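Local coordinates for hydroxyethylthiazole kinase (Pyrococcus horikoshii, PDB 3HPD), which probably phosphorylates the hydroxyl group of 4-methyl-5-beta-hydroxyethylthiazole with ATP and magnesium, feeding the thiazole moiety into thiamine diphosphate biosynthesis, at residues Arg176-Asn182 with Ala258-Glu264; Met196-Thr201 with Ala217-Phe221; Ile4-Lys9 with Ile249-Arg255; Thr103-Leu107 with Ala126-Glu131; Leu8-Arg12 with Ala36-Ser40. All coordinates share one frame; numbering follows the deposited sequence.

Contact 1: residues Arg176-Asn182 with Ala258-Glu264; sequences RTFAVYN and AKVREVE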
# COMPACT_ATOMS: atom_id res chain seq x y z
N ARG A 176 24.70 6.28 -27.37
CA ARG A 176 25.56 6.37 -26.20
C ARG A 176 25.07 5.38 -25.14
O ARG A 176 23.89 5.06 -25.08
CB ARG A 176 25.55 7.78 -25.60
CG ARG A 176 26.15 8.86 -26.47
CD ARG A 176 26.11 10.21 -25.77
NE ARG A 176 27.07 10.31 -24.67
CZ ARG A 176 27.13 11.33 -23.82
NH1 ARG A 176 26.28 12.34 -23.93
NH2 ARG A 176 28.05 11.35 -22.87
N THR A 177 25.99 4.91 -24.31
CA THR A 177 25.64 3.94 -23.28
C THR A 177 26.39 4.23 -21.99
O THR A 177 27.56 4.61 -22.00
CB THR A 177 25.96 2.50 -23.74
OG1 THR A 177 25.20 2.20 -24.91
CG2 THR A 177 25.62 1.49 -22.65
N PHE A 178 25.70 4.05 -20.86
CA PHE A 178 26.27 4.27 -19.55
C PHE A 178 26.12 3.02 -18.70
O PHE A 178 25.13 2.29 -18.83
CB PHE A 178 25.58 5.43 -18.83
CG PHE A 178 25.98 6.79 -19.34
CD1 PHE A 178 27.10 7.43 -18.82
CD2 PHE A 178 25.23 7.42 -20.33
CE1 PHE A 178 27.47 8.69 -19.29
CE2 PHE A 178 25.60 8.68 -20.81
CZ PHE A 178 26.72 9.31 -20.28
N ALA A 179 27.09 2.78 -17.83
CA ALA A 179 27.06 1.64 -16.92
C ALA A 179 26.99 2.21 -15.51
O ALA A 179 27.76 3.10 -15.16
CB ALA A 179 28.31 0.80 -17.09
N VAL A 180 26.06 1.70 -14.71
CA VAL A 180 25.90 2.16 -13.33
C VAL A 180 26.25 1.02 -12.39
O VAL A 180 25.65 -0.05 -12.46
CB VAL A 180 24.45 2.61 -13.06
CG1 VAL A 180 24.28 2.98 -11.59
CG2 VAL A 180 24.10 3.79 -13.96
N TYR A 181 27.21 1.26 -11.50
CA TYR A 181 27.66 0.23 -10.56
C TYR A 181 27.10 0.38 -9.15
O TYR A 181 27.32 -0.49 -8.31
CB TYR A 181 29.19 0.22 -10.50
CG TYR A 181 29.85 0.03 -11.84
CD1 TYR A 181 29.90 -1.23 -12.44
CD2 TYR A 181 30.39 1.11 -12.54
CE1 TYR A 181 30.47 -1.41 -13.70
CE2 TYR A 181 30.96 0.94 -13.80
CZ TYR A 181 30.99 -0.32 -14.37
OH TYR A 181 31.54 -0.48 -15.62
N ASN A 182 26.38 1.47 -8.89
CA ASN A 182 25.81 1.71 -7.57
C ASN A 182 24.64 0.78 -7.26
O ASN A 182 23.99 0.25 -8.17
CB ASN A 182 25.33 3.16 -7.44
CG ASN A 182 26.47 4.15 -7.49
OD1 ASN A 182 26.61 4.91 -8.45
ND2 ASN A 182 27.30 4.15 -6.45
N ALA A 258 29.08 8.12 -6.20
CA ALA A 258 28.75 7.74 -7.57
C ALA A 258 29.76 6.81 -8.25
O ALA A 258 30.96 7.05 -8.22
CB ALA A 258 28.54 9.00 -8.42
N LYS A 259 29.24 5.74 -8.84
CA LYS A 259 30.04 4.77 -9.58
C LYS A 259 29.33 4.62 -10.92
O LYS A 259 28.43 3.80 -11.07
CB LYS A 259 30.07 3.42 -8.86
CG LYS A 259 30.64 3.46 -7.46
CD LYS A 259 30.79 2.05 -6.90
CE LYS A 259 31.29 2.06 -5.46
NZ LYS A 259 32.54 2.86 -5.31
N VAL A 260 29.74 5.43 -11.90
CA VAL A 260 29.12 5.41 -13.22
C VAL A 260 30.14 5.80 -14.28
O VAL A 260 31.01 6.62 -14.04
CB VAL A 260 27.92 6.39 -13.27
CG1 VAL A 260 28.36 7.77 -12.81
CG2 VAL A 260 27.36 6.46 -14.68
N ARG A 261 30.02 5.20 -15.47
CA ARG A 261 30.94 5.51 -16.55
C ARG A 261 30.26 5.36 -17.91
O ARG A 261 29.32 4.58 -18.06
CB ARG A 261 32.16 4.59 -16.49
CG ARG A 261 31.82 3.10 -16.53
CD ARG A 261 33.08 2.24 -16.44
NE ARG A 261 33.85 2.24 -17.68
CZ ARG A 261 33.64 1.39 -18.69
NH1 ARG A 261 32.69 0.47 -18.60
NH2 ARG A 261 34.38 1.46 -19.78
N GLU A 262 30.75 6.11 -18.89
CA GLU A 262 30.20 6.01 -20.23
C GLU A 262 30.94 4.86 -20.90
O GLU A 262 32.16 4.76 -20.79
CB GLU A 262 30.41 7.29 -21.03
CG GLU A 262 29.49 7.38 -22.24
CD GLU A 262 29.73 8.60 -23.09
OE1 GLU A 262 30.11 9.65 -22.53
OE2 GLU A 262 29.51 8.51 -24.31
N VAL A 263 30.20 4.01 -21.59
CA VAL A 263 30.78 2.85 -22.26
C VAL A 263 31.08 3.07 -23.74
O VAL A 263 30.50 3.94 -24.38
CB VAL A 263 29.85 1.63 -22.10
CG1 VAL A 263 30.34 0.47 -22.95
CG2 VAL A 263 29.79 1.21 -20.64
N GLU A 264 32.00 2.25 -24.26
CA GLU A 264 32.40 2.30 -25.67
C GLU A 264 33.19 3.56 -26.00
O GLU A 264 32.75 4.31 -26.90
CB GLU A 264 31.17 2.21 -26.57
CG GLU A 264 30.32 0.97 -26.33
CD GLU A 264 28.96 1.08 -27.00
OE1 GLU A 264 28.91 1.18 -28.24
OE2 GLU A 264 27.94 1.06 -26.27
O HOH W 1 28.62 5.75 -25.20
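One face of the Phe-178 ring carries Glu-262 CG, displaced toward the rim, a CH-pi contact 4.0 Å from the ring centroid; Phe-3 packs edge-to-face with the same ring. The Arg-176 guanidinium has Phe-178 CE2 over one face and the Glu-262 carboxylate at its edge. Its grip is side-on: NE reaches Glu-262 OE2 at 3.1 Å and NH2 reaches OE1 at 2.7 Å, both in the guanidinium plane but meeting the oxygens from above the carboxylate plane, the two planes being 56° apart. At the Tyr-181 ring edge sits Arg-261 CD, while Arg-261 NH1 makes a weak bond to Tyr-181 OH. The backbones run antiparallel, and the hydrogen-bonded pair of Ala-179 and Arg-261 (Ala-179 N to Arg-261 O 2.9 Å) joins strand 260-263, outermost within this chain, to strand 177-180. Past the strands, Asn-182 OD1 accepts from Lys-259 N at 2.8 Å. A water takes the Thr-177 N-H and donates to Val-263 O and to Glu-262 OE2. With two guanidinium nitrogens and this water around it, the Glu-262 carboxylate probably stays ionised although its methylene lies against an aromatic face.

Contact 2: residues Met196-Thr201 with Ala217-Phe221; sequences MVAALT and ALVTF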
# COMPACT_ATOMS: atom_id res chain seq x y z
N MET A 196 10.36 1.74 -8.13
CA MET A 196 10.70 3.02 -7.50
C MET A 196 11.60 3.77 -8.47
O MET A 196 11.45 4.98 -8.67
CB MET A 196 11.46 2.80 -6.19
CG MET A 196 10.63 2.22 -5.06
SD MET A 196 11.65 1.98 -3.59
CE MET A 196 10.40 1.74 -2.34
N VAL A 197 12.53 3.05 -9.09
CA VAL A 197 13.45 3.67 -10.04
C VAL A 197 12.70 4.22 -11.25
O VAL A 197 13.02 5.29 -11.76
CB VAL A 197 14.53 2.66 -10.52
CG1 VAL A 197 15.37 3.28 -11.62
CG2 VAL A 197 15.41 2.27 -9.35
N ALA A 198 11.69 3.49 -11.71
CA ALA A 198 10.90 3.95 -12.86
C ALA A 198 10.17 5.24 -12.49
O ALA A 198 10.11 6.18 -13.28
CB ALA A 198 9.89 2.88 -13.27
N ALA A 199 9.62 5.29 -11.27
CA ALA A 199 8.91 6.48 -10.81
C ALA A 199 9.86 7.67 -10.69
O ALA A 199 9.51 8.78 -11.09
CB ALA A 199 8.24 6.20 -9.46
N LEU A 200 11.05 7.43 -10.15
CA LEU A 200 12.03 8.50 -10.00
C LEU A 200 12.49 8.99 -11.37
O LEU A 200 12.73 10.18 -11.56
CB LEU A 200 13.24 8.01 -9.20
CG LEU A 200 12.96 7.60 -7.75
CD1 LEU A 200 14.22 7.01 -7.14
CD2 LEU A 200 12.48 8.80 -6.95
N THR A 201 12.61 8.06 -12.31
CA THR A 201 13.02 8.41 -13.67
C THR A 201 12.00 9.38 -14.24
O THR A 201 12.34 10.28 -15.01
CB THR A 201 13.10 7.15 -14.56
OG1 THR A 201 14.14 6.30 -14.08
CG2 THR A 201 13.39 7.54 -16.00
N ALA A 217 18.71 8.67 -12.41
CA ALA A 217 17.79 7.99 -11.50
C ALA A 217 18.43 6.74 -10.91
O ALA A 217 18.30 6.48 -9.71
CB ALA A 217 16.51 7.61 -12.24
N LEU A 218 19.13 5.99 -11.75
CA LEU A 218 19.79 4.77 -11.31
C LEU A 218 20.94 5.04 -10.34
O LEU A 218 21.12 4.30 -9.37
CB LEU A 218 20.29 3.98 -12.52
CG LEU A 218 19.17 3.29 -13.31
CD1 LEU A 218 19.61 3.01 -14.73
CD2 LEU A 218 18.76 2.01 -12.60
N VAL A 219 21.71 6.09 -10.60
CA VAL A 219 22.82 6.44 -9.73
C VAL A 219 22.29 6.94 -8.39
O VAL A 219 22.73 6.50 -7.33
CB VAL A 219 23.71 7.53 -10.37
CG1 VAL A 219 24.66 8.11 -9.33
CG2 VAL A 219 24.49 6.93 -11.53
N THR A 220 21.32 7.84 -8.44
CA THR A 220 20.74 8.39 -7.23
C THR A 220 20.12 7.31 -6.35
O THR A 220 20.37 7.26 -5.14
CB THR A 220 19.66 9.45 -7.56
OG1 THR A 220 20.28 10.55 -8.24
CG2 THR A 220 18.99 9.96 -6.30
N PHE A 221 19.32 6.43 -6.95
CA PHE A 221 18.68 5.37 -6.18
C PHE A 221 19.70 4.34 -5.69
O PHE A 221 19.58 3.82 -4.58
CB PHE A 221 17.61 4.67 -7.02
CG PHE A 221 16.78 3.69 -6.24
CD1 PHE A 221 15.81 4.13 -5.35
CD2 PHE A 221 17.00 2.32 -6.38
CE1 PHE A 221 15.06 3.22 -4.60
CE2 PHE A 221 16.25 1.40 -5.64
CZ PHE A 221 15.28 1.86 -4.75
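Met-196 SD stands beside the Phe-221 ring in a Met-aromatic contact, 4.8 Å from the ring centroid and 70° off the normal, so the sulfur approaches obliquely. The two side chains lie crosswise, and SD comes to 3.8 Å from Phe-221 CE1. Phe-221 has CG anti to the backbone N (chi1 -173°), which carries the ring across to helix 193-205. There Val-197 CG2 presses on Phe-221 CD2 at 3.4 Å, a tight approach, and Leu-200 CD1 meets Phe-221 CD1 at 3.7 Å from the same side of the ring plane. The axes of segments 196-201 and 217-221, on helices consecutive in the chain, are inclined at 124° in the interior of this ribokinase-like alpha/beta fold. Helix 193-205 begins just after Gly-192, a predicted substrate-binding residue, and the Val-197 side chain lies about 4 Å from that of Lys-118, a predicted ATP-binding residue on strand 116-120. Shortening Phe-221 to an alanine would probably leave Met-196 SD without its aromatic neighbour and a gap beside Val-197 CG2 and Leu-200 CD1. The other Val-197 branch, CG1, touches Leu-218 CD2 at 3.8 Å. Where the backbones come nearest, the small Ala-217 lets Thr-201 close in, OG1 lying 3.3 Å from Ala-217 CB. That hydroxyl is turned back to its own helix and donates to Val-197 O at 2.8 Å, reaching it from the opposite face of the carbonyl plane to the Thr-201 N-H; this bond holds the threonine's rotation, and Val-197 O accepts twice.

Contact 3: residues Ile4-Lys9 with Ile249-Arg255; sequences IIEALK and INENVIR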
# COMPACT_ATOMS: atom_id res chain seq x y z
N ILE A 4 24.49 14.50 -13.48
CA ILE A 4 23.66 13.84 -12.47
C ILE A 4 23.37 14.81 -11.33
O ILE A 4 22.24 14.93 -10.87
CB ILE A 4 24.36 12.59 -11.89
CG1 ILE A 4 24.63 11.59 -13.01
CG2 ILE A 4 23.48 11.96 -10.82
CD1 ILE A 4 25.39 10.35 -12.56
N ILE A 5 24.42 15.50 -10.87
CA ILE A 5 24.29 16.47 -9.80
C ILE A 5 23.36 17.59 -10.25
O ILE A 5 22.49 18.04 -9.50
CB ILE A 5 25.66 17.06 -9.42
CG1 ILE A 5 26.50 16.01 -8.68
CG2 ILE A 5 25.48 18.31 -8.56
CD1 ILE A 5 27.93 16.43 -8.39
N GLU A 6 23.53 18.03 -11.49
CA GLU A 6 22.69 19.09 -12.02
C GLU A 6 21.25 18.66 -12.23
O GLU A 6 20.32 19.44 -12.01
CB GLU A 6 23.29 19.61 -13.33
CG GLU A 6 24.60 20.37 -13.14
CD GLU A 6 24.48 21.47 -12.09
OE1 GLU A 6 23.59 22.34 -12.24
OE2 GLU A 6 25.26 21.47 -11.12
N ALA A 7 21.04 17.41 -12.63
CA ALA A 7 19.68 16.90 -12.84
C ALA A 7 18.93 16.86 -11.50
O ALA A 7 17.76 17.25 -11.42
CB ALA A 7 19.73 15.51 -13.46
N LEU A 8 19.61 16.38 -10.46
CA LEU A 8 19.01 16.28 -9.14
C LEU A 8 18.60 17.67 -8.67
O LEU A 8 17.50 17.86 -8.14
CB LEU A 8 19.99 15.68 -8.14
CG LEU A 8 19.47 15.52 -6.70
CD1 LEU A 8 18.26 14.59 -6.70
CD2 LEU A 8 20.57 14.96 -5.82
N LYS A 9 19.48 18.64 -8.87
CA LYS A 9 19.20 20.01 -8.47
C LYS A 9 17.98 20.53 -9.21
O LYS A 9 17.12 21.19 -8.62
CB LYS A 9 20.42 20.90 -8.75
CG LYS A 9 21.60 20.62 -7.83
CD LYS A 9 22.79 21.51 -8.15
CE LYS A 9 23.95 21.24 -7.20
NZ LYS A 9 25.14 22.06 -7.54
N ILE A 249 20.36 12.63 0.02
CA ILE A 249 21.39 12.65 -1.01
C ILE A 249 21.56 14.06 -1.57
O ILE A 249 20.58 14.75 -1.85
CB ILE A 249 21.08 11.64 -2.14
CG1 ILE A 249 22.28 11.54 -3.09
CG2 ILE A 249 19.82 12.05 -2.89
CD1 ILE A 249 22.19 10.37 -4.07
N ASN A 250 22.80 14.48 -1.73
CA ASN A 250 23.11 15.81 -2.24
C ASN A 250 24.37 15.76 -3.10
O ASN A 250 24.88 14.68 -3.41
CB ASN A 250 23.30 16.79 -1.08
CG ASN A 250 24.40 16.37 -0.13
OD1 ASN A 250 25.33 15.66 -0.51
ND2 ASN A 250 24.31 16.82 1.12
N GLU A 251 24.87 16.93 -3.48
CA GLU A 251 26.06 17.00 -4.32
C GLU A 251 27.27 16.26 -3.75
O GLU A 251 27.92 15.49 -4.45
CB GLU A 251 26.46 18.45 -4.57
CG GLU A 251 27.57 18.59 -5.59
CD GLU A 251 27.90 20.04 -5.89
OE1 GLU A 251 26.96 20.85 -5.96
OE2 GLU A 251 29.10 20.36 -6.08
N ASN A 252 27.57 16.48 -2.47
CA ASN A 252 28.72 15.83 -1.85
C ASN A 252 28.60 14.31 -1.85
O ASN A 252 29.56 13.61 -2.14
CB ASN A 252 28.90 16.32 -0.41
CG ASN A 252 30.21 15.84 0.20
OD1 ASN A 252 31.28 16.30 -0.17
ND2 ASN A 252 30.12 14.89 1.12
N VAL A 253 27.41 13.80 -1.53
CA VAL A 253 27.20 12.36 -1.50
C VAL A 253 27.37 11.76 -2.89
O VAL A 253 27.99 10.71 -3.05
CB VAL A 253 25.80 12.01 -0.95
CG1 VAL A 253 25.61 10.50 -0.89
CG2 VAL A 253 25.63 12.62 0.43
N ILE A 254 26.83 12.43 -3.90
CA ILE A 254 26.95 11.94 -5.27
C ILE A 254 28.42 11.95 -5.69
O ILE A 254 28.92 10.99 -6.28
CB ILE A 254 26.14 12.81 -6.25
CG1 ILE A 254 24.64 12.63 -5.97
CG2 ILE A 254 26.47 12.45 -7.69
CD1 ILE A 254 23.74 13.52 -6.81
N ARG A 255 29.12 13.03 -5.36
CA ARG A 255 30.53 13.17 -5.69
C ARG A 255 31.38 12.06 -5.08
O ARG A 255 32.28 11.52 -5.72
CB ARG A 255 31.04 14.53 -5.21
CG ARG A 255 32.56 14.64 -5.12
CD ARG A 255 32.95 16.08 -4.86
NE ARG A 255 32.39 16.94 -5.89
CZ ARG A 255 31.56 17.95 -5.65
NH1 ARG A 255 31.19 18.24 -4.41
NH2 ARG A 255 31.08 18.66 -6.66
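Lys-9 NZ donates to Glu-251 OE1 at 2.7 Å, meeting the carboxylate on its syn side and well out of its plane. The other oxygen is used as well: Arg-255 NH2 reaches Glu-251 OE2 at 2.7 Å on the anti side, nearly straight at 164° and close to both planes. Glu-251 therefore lies between two cations, and Lys-9 NZ has a second, long ion pair with Glu-6 OE2, which completes a four-residue network on the surface. Lys-9 runs fully extended beyond CG to reach across. Glu-251, its CG anti to the backbone N (chi1 -172°), lays its aliphatic part along Ile-5, whose CD1 and CG2 both come within 3.6 Å of Glu-251 CG. Segments 4-9 and 251-255 run roughly antiparallel (150°), setting the N-terminal helix 2-14 against the short helix 251-257 that precedes the last strand, and helix 210-231 closes the inner side, with Ser-216 and Val-219 against Ile-4. Toward that interior the contact becomes apolar. Ile-5 and Ile-254 pass alongside, pointing opposite ways, with Ile-5 CG1 3.7 Å from Ile-254 CG2, and Leu-8 CD2 meets Ile-254 CD1 at 3.6 Å. The short helix is started by Asn-250 as N-cap: its OD1 accepts from Val-253 N at 3.0 Å, almost in line with the side-chain carbonyl. Since Glu-251 occupies the first turn of this helix, the positive end of the helix dipole would probably add to the stabilisation of its charge.

Contact 4: residues Thr103-Leu107 with Ala126-Glu131; sequences TRVSL and ALLGEE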
# COMPACT_ATOMS: atom_id res chain seq x y z
N THR A 103 3.46 -9.13 -21.86
CA THR A 103 4.34 -8.91 -23.00
C THR A 103 3.56 -8.16 -24.08
O THR A 103 4.05 -7.19 -24.66
CB THR A 103 4.83 -10.25 -23.59
OG1 THR A 103 5.52 -10.99 -22.57
CG2 THR A 103 5.79 -10.00 -24.75
N ARG A 104 2.33 -8.61 -24.33
CA ARG A 104 1.47 -8.00 -25.33
C ARG A 104 1.18 -6.53 -25.04
O ARG A 104 1.33 -5.67 -25.91
CB ARG A 104 0.16 -8.78 -25.45
CG ARG A 104 -0.88 -8.11 -26.34
CD ARG A 104 -2.07 -9.01 -26.67
NE ARG A 104 -2.85 -9.41 -25.50
CZ ARG A 104 -2.78 -10.61 -24.92
NH1 ARG A 104 -1.95 -11.53 -25.39
NH2 ARG A 104 -3.54 -10.89 -23.87
N VAL A 105 0.76 -6.24 -23.81
CA VAL A 105 0.45 -4.86 -23.44
C VAL A 105 1.69 -3.98 -23.49
O VAL A 105 1.61 -2.82 -23.91
CB VAL A 105 -0.18 -4.80 -22.02
CG1 VAL A 105 -0.40 -3.35 -21.61
CG2 VAL A 105 -1.50 -5.57 -22.01
N SER A 106 2.83 -4.51 -23.07
CA SER A 106 4.07 -3.74 -23.10
C SER A 106 4.41 -3.35 -24.53
O SER A 106 4.76 -2.20 -24.81
CB SER A 106 5.22 -4.55 -22.49
OG SER A 106 4.99 -4.81 -21.12
N LEU A 107 4.32 -4.30 -25.45
CA LEU A 107 4.64 -4.04 -26.85
C LEU A 107 3.65 -3.06 -27.48
O LEU A 107 4.01 -2.26 -28.34
CB LEU A 107 4.66 -5.35 -27.65
CG LEU A 107 5.79 -6.31 -27.27
CD1 LEU A 107 5.69 -7.59 -28.08
CD2 LEU A 107 7.13 -5.63 -27.49
N ALA A 126 12.72 -10.47 -23.26
CA ALA A 126 11.46 -11.05 -23.73
C ALA A 126 10.76 -10.11 -24.71
O ALA A 126 10.15 -10.55 -25.68
CB ALA A 126 10.55 -11.34 -22.54
N LEU A 127 10.85 -8.81 -24.45
CA LEU A 127 10.23 -7.81 -25.32
C LEU A 127 10.93 -7.71 -26.67
O LEU A 127 10.29 -7.59 -27.71
CB LEU A 127 10.23 -6.44 -24.64
CG LEU A 127 9.34 -6.28 -23.41
CD1 LEU A 127 9.54 -4.89 -22.81
CD2 LEU A 127 7.88 -6.49 -23.79
N LEU A 128 12.26 -7.75 -26.64
CA LEU A 128 13.04 -7.67 -27.87
C LEU A 128 12.88 -8.96 -28.67
O LEU A 128 12.85 -8.95 -29.91
CB LEU A 128 14.52 -7.45 -27.55
CG LEU A 128 15.47 -7.32 -28.74
CD1 LEU A 128 15.07 -6.14 -29.60
CD2 LEU A 128 16.90 -7.15 -28.23
N GLY A 129 12.76 -10.08 -27.96
CA GLY A 129 12.60 -11.36 -28.62
C GLY A 129 11.25 -11.50 -29.29
O GLY A 129 11.16 -11.87 -30.46
N GLU A 130 10.19 -11.19 -28.55
CA GLU A 130 8.83 -11.27 -29.07
C GLU A 130 8.66 -10.29 -30.23
O GLU A 130 8.08 -10.63 -31.26
CB GLU A 130 7.83 -10.94 -27.97
CG GLU A 130 6.38 -11.29 -28.29
CD GLU A 130 6.18 -12.78 -28.49
OE1 GLU A 130 6.85 -13.57 -27.79
OE2 GLU A 130 5.34 -13.16 -29.33
N GLU A 131 9.18 -9.08 -30.05
CA GLU A 131 9.09 -8.04 -31.07
C GLU A 131 9.64 -8.53 -32.41
O GLU A 131 9.03 -8.30 -33.46
CB GLU A 131 9.85 -6.80 -30.62
CG GLU A 131 9.81 -5.62 -31.59
CD GLU A 131 8.39 -5.16 -31.90
OE1 GLU A 131 7.47 -5.48 -31.12
OE2 GLU A 131 8.20 -4.47 -32.92
O HOH W 2 6.54 -2.68 -30.10
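Leu-107 packs on Leu-127 and Glu-130 where two helices cross nearly perpendicularly, in a mostly apolar contact on the periphery of the alpha/beta fold. The axes of segments 103-107 and 126-131 are inclined at 81°, so each helix offers about one turn. Leu-107 CD2 lies 3.9 Å from Leu-127 CD2, the two leucines overlapping side by side with their ends reversed. The other Leu-107 branch, CD1, rests on Glu-130 CG at 3.8 Å, running almost perpendicular to that side chain. Leu-127 CD2 also reaches over to Ser-106 CB, at 3.5 Å. Helix 100-112 is the connection of a beta-alpha-beta unit between the adjacent parallel strands 89-92 and 116-120, and helix 121-131 follows directly after the second strand, whose Lys-118 is a predicted ATP-binding residue. A serine at Leu-107 would probably open a gap between Leu-127 and Glu-130 and leave the Glu-130 methylenes freer to turn. Thr-103 adds its methyl: CG2, anti to the backbone N, touches Glu-130 CG at 3.8 Å, while OG1 is engaged by Gly-97 N and Thr-99 O. Bent at chi2 (58°), the Glu-131 chain brings OE1 to 3.6 Å from Leu-107 CD2. A water donates to Leu-107 O at 3.1 Å and, weakly, to Glu-131 OE1, linking the two helices.

Contact 5: residues Leu8-Arg12 with Ala36-Ser40; sequences LKRVR and ALGAS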
# COMPACT_ATOMS: atom_id res chain seq x y z
N LEU A 8 19.61 16.38 -10.46
CA LEU A 8 19.01 16.28 -9.14
C LEU A 8 18.60 17.67 -8.67
O LEU A 8 17.50 17.86 -8.14
CB LEU A 8 19.99 15.68 -8.14
CG LEU A 8 19.47 15.52 -6.70
CD1 LEU A 8 18.26 14.59 -6.70
CD2 LEU A 8 20.57 14.96 -5.82
N LYS A 9 19.48 18.64 -8.87
CA LYS A 9 19.20 20.01 -8.47
C LYS A 9 17.98 20.53 -9.21
O LYS A 9 17.12 21.19 -8.62
CB LYS A 9 20.42 20.90 -8.75
CG LYS A 9 21.60 20.62 -7.83
CD LYS A 9 22.79 21.51 -8.15
CE LYS A 9 23.95 21.24 -7.20
NZ LYS A 9 25.14 22.06 -7.54
N ARG A 10 17.89 20.22 -10.51
CA ARG A 10 16.75 20.66 -11.31
C ARG A 10 15.44 20.04 -10.83
O ARG A 10 14.40 20.71 -10.81
CB ARG A 10 16.96 20.31 -12.79
CG ARG A 10 17.99 21.19 -13.49
CD ARG A 10 17.79 21.18 -15.00
NE ARG A 10 17.99 19.86 -15.58
CZ ARG A 10 19.14 19.20 -15.56
NH1 ARG A 10 20.21 19.75 -14.99
NH2 ARG A 10 19.24 18.00 -16.11
N VAL A 11 15.48 18.77 -10.46
CA VAL A 11 14.28 18.10 -9.97
C VAL A 11 13.78 18.80 -8.71
O VAL A 11 12.59 19.09 -8.57
CB VAL A 11 14.55 16.61 -9.63
CG1 VAL A 11 13.38 16.03 -8.83
CG2 VAL A 11 14.75 15.82 -10.90
N ARG A 12 14.70 19.09 -7.80
CA ARG A 12 14.33 19.73 -6.55
C ARG A 12 13.92 21.19 -6.69
O ARG A 12 13.09 21.68 -5.91
CB ARG A 12 15.48 19.57 -5.56
CG ARG A 12 15.67 18.11 -5.18
CD ARG A 12 16.86 17.88 -4.30
NE ARG A 12 16.87 16.51 -3.80
CZ ARG A 12 17.89 15.97 -3.13
NH1 ARG A 12 18.98 16.70 -2.90
NH2 ARG A 12 17.82 14.72 -2.70
N ALA A 36 10.18 12.07 -1.41
CA ALA A 36 11.47 12.15 -0.75
C ALA A 36 12.52 12.78 -1.67
O ALA A 36 13.34 13.58 -1.22
CB ALA A 36 11.93 10.76 -0.30
N LEU A 37 12.48 12.41 -2.95
CA LEU A 37 13.44 12.95 -3.91
C LEU A 37 13.26 14.45 -4.13
O LEU A 37 14.23 15.17 -4.36
CB LEU A 37 13.29 12.23 -5.26
CG LEU A 37 14.27 12.69 -6.36
CD1 LEU A 37 15.65 12.12 -6.07
CD2 LEU A 37 13.78 12.23 -7.72
N GLY A 38 12.01 14.90 -4.06
CA GLY A 38 11.74 16.32 -4.26
C GLY A 38 10.71 16.58 -5.34
O GLY A 38 10.48 17.73 -5.73
N ALA A 39 10.08 15.53 -5.85
CA ALA A 39 9.06 15.69 -6.89
C ALA A 39 7.68 15.52 -6.25
O ALA A 39 7.58 15.30 -5.04
CB ALA A 39 9.26 14.65 -7.99
N SER A 40 6.63 15.63 -7.06
CA SER A 40 5.26 15.47 -6.57
C SER A 40 4.56 14.37 -7.35
O SER A 40 4.51 14.40 -8.58
CB SER A 40 4.48 16.78 -6.73
OG SER A 40 5.03 17.80 -5.92
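A Schellman motif ends helix 27-37, and Arg-12 of the N-terminal helix donates to the carbonyl of Leu-37, the last helical residue. Arg-12 NE reaches Leu-37 O at 3.0 Å with an N-H...O angle of 167°; the oxygen lies in the guanidinium plane, at its edge. The arginine chain is extended from CG to NE, so it lies alongside this carbonyl, with CG only 3.4 Å from Leu-37 O. Gly-38 is the C-prime residue with positive phi (126°). A side chain there would run into Arg-12 CG and into the preceding carbonyl oxygen, so both the turn and the close approach of the helix depend on glycine. Beside the polar bond, Leu-37 splits its branches: CD1 meets Leu-8 CD1 at 3.6 Å and CD2 meets Val-11 CG1 at 4.0 Å, while Leu-200 and Phe-204 of helix 193-205 pack on the same leucine. Leu-8 CD1 also lies over one face of the guanidinium, offset toward its rim, and limits the group's rotation on that face. The remaining nitrogens look elsewhere: Arg-12 NH1 bonds to Ile-249 O, and NH2 makes a weak bond to Leu-246 O. One arginine thus serves carbonyls at the C-terminal ends of helices 27-37 and 235-248, where its charge would probably offset the negative ends of both helix dipoles.

How the contacts relate
From the N terminus, helix 2-14 opens two loops. Contact 5 closes the shorter one on the end of helix 27-37; contact 3, which shares Leu-8 and Lys-9 with it, closes the much longer one on helix 251-257. Contact 4 nests within that long loop, at the far side of the chain's centre and touching no other contact. Contact 2, in the interior, nests inside the loops of both contact 3 and contact 1. Contact 1 crosses contact 3, since strand 177-180 lies inside the long loop and strand 260-263 beyond it. Val-219 on helix 210-231 packs against Val-180 and Ile-4, and Leu-200 against Leu-37, joining contacts 1, 2, 3 and 5 into one continuous region.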